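Local coordinates for protein catalase (Corynebacterium glutamicum, PDB 4B7H) that breaks hydrogen peroxide down to water and oxygen as a tetrameric haem catalase that also holds NADPH and is inhibited by nitric oxide, at residues A[93-98]-A[214-219]. Residues are numbered along the deposited sequence; the frame is centred on the assembly and turned at random.
Sequences DLFQPG and FQWINA
The rings of Phe95 and Trp216 meet obliquely, their planes inclined at 46° and the phenyl centroid 5.3 Å from that of the indole's six-membered ring, so that neither a stack nor an edge-to-face pair results. Leu94 CD2 sits over the centre of one phenyl face, 3.6 Å above its plane, while Phe95 also touches Ile82 and Tyr228, and Trp216 touches Tyr89, Thr90 and Val224. The setting is the antiparallel beta-barrel of the catalase fold, and the pair illustrates how an aromatic contact can add to backbone pairing, here Ile217 with Lys91, in tying a connection between barrel strands to a strand distant in sequence. Phe95 ends a short 3-10 turn between strands 73-82 and 100-108; Trp216 belongs to strand 214-217, which pairs with strand 223-232. Phe95 CA and Trp216 CA are 10.6 Å apart, and both side chains point toward each other across the gap. A chi1 of -71° swings the phenyl ring beside its own backbone N and on to the indole. The buried indole N-H is satisfied by a hydrogen bond between NE1 and the hydroxyl of Tyr228. The CD2-CE2 side of the phenyl ring meets the indole's CZ2, CE2 and NE1, with Phe95 CE2 and CD2 both 3.7 Å from Trp216 CZ2.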
loop_
_atom_site.group_PDB
_atom_site.type_symbol
_atom_site.label_atom_id
_atom_site.label_comp_id
_atom_site.label_asym_id
_atom_site.label_seq_id
_atom_site.Cartn_x
_atom_site.Cartn_y
_atom_site.Cartn_z
ATOM N N ASP A 93 -2.630 -35.426 -10.891
ATOM C CA ASP A 93 -1.996 -36.269 -9.887
ATOM C C ASP A 93 -2.885 -36.556 -8.679
ATOM O O ASP A 93 -2.993 -37.705 -8.246
ATOM C CB ASP A 93 -0.655 -35.687 -9.446
ATOM C CG ASP A 93 0.185 -36.696 -8.701
ATOM O OD1 ASP A 93 0.793 -37.570 -9.367
ATOM O OD2 ASP A 93 0.233 -36.620 -7.450
ATOM N N LEU A 94 -3.550 -35.529 -8.154
ATOM C CA LEU A 94 -4.345 -35.699 -6.937
ATOM C C LEU A 94 -5.533 -36.650 -7.127
ATOM O O LEU A 94 -6.087 -37.147 -6.143
ATOM C CB LEU A 94 -4.854 -34.354 -6.401
ATOM C CG LEU A 94 -6.147 -33.802 -7.022
ATOM C CD1 LEU A 94 -6.670 -32.644 -6.179
ATOM C CD2 LEU A 94 -5.940 -33.354 -8.469
ATOM N N PHE A 95 -5.933 -36.889 -8.378
ATOM C CA PHE A 95 -7.118 -37.707 -8.660
ATOM C C PHE A 95 -6.782 -39.152 -9.022
ATOM O O PHE A 95 -7.681 -39.940 -9.315
ATOM C CB PHE A 95 -7.966 -37.079 -9.779
ATOM C CG PHE A 95 -8.686 -35.815 -9.379
ATOM C CD1 PHE A 95 -9.221 -35.665 -8.103
ATOM C CD2 PHE A 95 -8.846 -34.786 -10.296
ATOM C CE1 PHE A 95 -9.889 -34.493 -7.748
ATOM C CE2 PHE A 95 -9.511 -33.615 -9.954
ATOM C CZ PHE A 95 -10.036 -33.470 -8.681
ATOM N N GLN A 96 -5.497 -39.503 -9.008
ATOM C CA GLN A 96 -5.084 -40.872 -9.342
ATOM C C GLN A 96 -5.433 -41.859 -8.215
ATOM O O GLN A 96 -5.615 -41.457 -7.066
ATOM C CB GLN A 96 -3.591 -40.913 -9.692
ATOM C CG GLN A 96 -3.203 -39.996 -10.851
ATOM C CD GLN A 96 -4.025 -40.249 -12.103
ATOM O OE1 GLN A 96 -3.959 -41.331 -12.697
ATOM N NE2 GLN A 96 -4.812 -39.254 -12.512
ATOM N N PRO A 97 -5.552 -43.161 -8.542
ATOM C CA PRO A 97 -6.030 -44.132 -7.550
ATOM C C PRO A 97 -5.258 -44.105 -6.233
ATOM O O PRO A 97 -4.027 -44.027 -6.221
ATOM C CB PRO A 97 -5.819 -45.477 -8.253
ATOM C CG PRO A 97 -5.975 -45.157 -9.698
ATOM C CD PRO A 97 -5.384 -43.782 -9.871
ATOM N N GLY A 98 -5.994 -44.128 -5.129
ATOM C CA GLY A 98 -5.389 -44.208 -3.813
ATOM C C GLY A 98 -4.776 -42.937 -3.250
ATOM O O GLY A 98 -4.350 -42.937 -2.095
ATOM N N PHE A 214 -15.541 -27.487 -16.398
ATOM C CA PHE A 214 -14.096 -27.539 -16.539
ATOM C C PHE A 214 -13.731 -28.637 -17.524
ATOM O O PHE A 214 -14.609 -29.313 -18.085
ATOM C CB PHE A 214 -13.450 -27.810 -15.183
ATOM C CG PHE A 214 -13.612 -26.675 -14.217
ATOM C CD1 PHE A 214 -12.739 -25.596 -14.248
ATOM C CD2 PHE A 214 -14.657 -26.673 -13.302
ATOM C CE1 PHE A 214 -12.898 -24.527 -13.376
ATOM C CE2 PHE A 214 -14.824 -25.619 -12.422
ATOM C CZ PHE A 214 -13.940 -24.543 -12.457
ATOM N N GLN A 215 -12.435 -28.831 -17.740
ATOM C CA GLN A 215 -11.992 -29.904 -18.619
ATOM C C GLN A 215 -11.047 -30.841 -17.869
ATOM O O GLN A 215 -10.268 -30.404 -17.027
ATOM C CB GLN A 215 -11.318 -29.338 -19.872
ATOM C CG GLN A 215 -11.189 -30.347 -21.005
ATOM C CD GLN A 215 -10.618 -29.721 -22.254
ATOM O OE1 GLN A 215 -9.408 -29.535 -22.373
ATOM N NE2 GLN A 215 -11.490 -29.362 -23.186
ATOM N N TRP A 216 -11.158 -32.134 -18.156
ATOM C CA TRP A 216 -10.207 -33.128 -17.687
ATOM C C TRP A 216 -9.489 -33.664 -18.913
ATOM O O TRP A 216 -10.115 -33.895 -19.958
ATOM C CB TRP A 216 -10.921 -34.272 -16.967
ATOM C CG TRP A 216 -11.107 -34.081 -15.490
ATOM C CD1 TRP A 216 -10.791 -32.975 -14.753
ATOM C CD2 TRP A 216 -11.644 -35.038 -14.567
ATOM N NE1 TRP A 216 -11.101 -33.187 -13.427
ATOM C CE2 TRP A 216 -11.622 -34.448 -13.287
ATOM C CE3 TRP A 216 -12.140 -36.344 -14.702
ATOM C CZ2 TRP A 216 -12.077 -35.118 -12.147
ATOM C CZ3 TRP A 216 -12.592 -37.007 -13.576
ATOM C CH2 TRP A 216 -12.560 -36.396 -12.313
ATOM N N ILE A 217 -8.178 -33.833 -18.802
ATOM C CA ILE A 217 -7.395 -34.398 -19.894
ATOM C C ILE A 217 -6.597 -35.581 -19.353
ATOM O O ILE A 217 -5.951 -35.477 -18.297
ATOM C CB ILE A 217 -6.445 -33.349 -20.511
ATOM C CG1 ILE A 217 -7.217 -32.097 -20.944
ATOM C CG2 ILE A 217 -5.704 -33.924 -21.696
ATOM C CD1 ILE A 217 -6.367 -31.090 -21.705
ATOM N N ASN A 218 -6.654 -36.709 -20.060
ATOM C CA ASN A 218 -5.951 -37.914 -19.618
ATOM C C ASN A 218 -4.498 -37.954 -20.113
ATOM O O ASN A 218 -4.032 -37.020 -20.779
ATOM C CB ASN A 218 -6.741 -39.197 -19.968
ATOM C CG ASN A 218 -6.788 -39.490 -21.462
ATOM O OD1 ASN A 218 -6.059 -38.894 -22.249
ATOM N ND2 ASN A 218 -7.646 -40.429 -21.854
ATOM N N ALA A 219 -3.787 -39.032 -19.792
ATOM C CA ALA A 219 -2.368 -39.135 -20.123
ATOM C C ALA A 219 -2.123 -39.113 -21.627
ATOM O O ALA A 219 -1.050 -38.702 -22.078
ATOM C CB ALA A 219 -1.770 -40.390 -19.496
#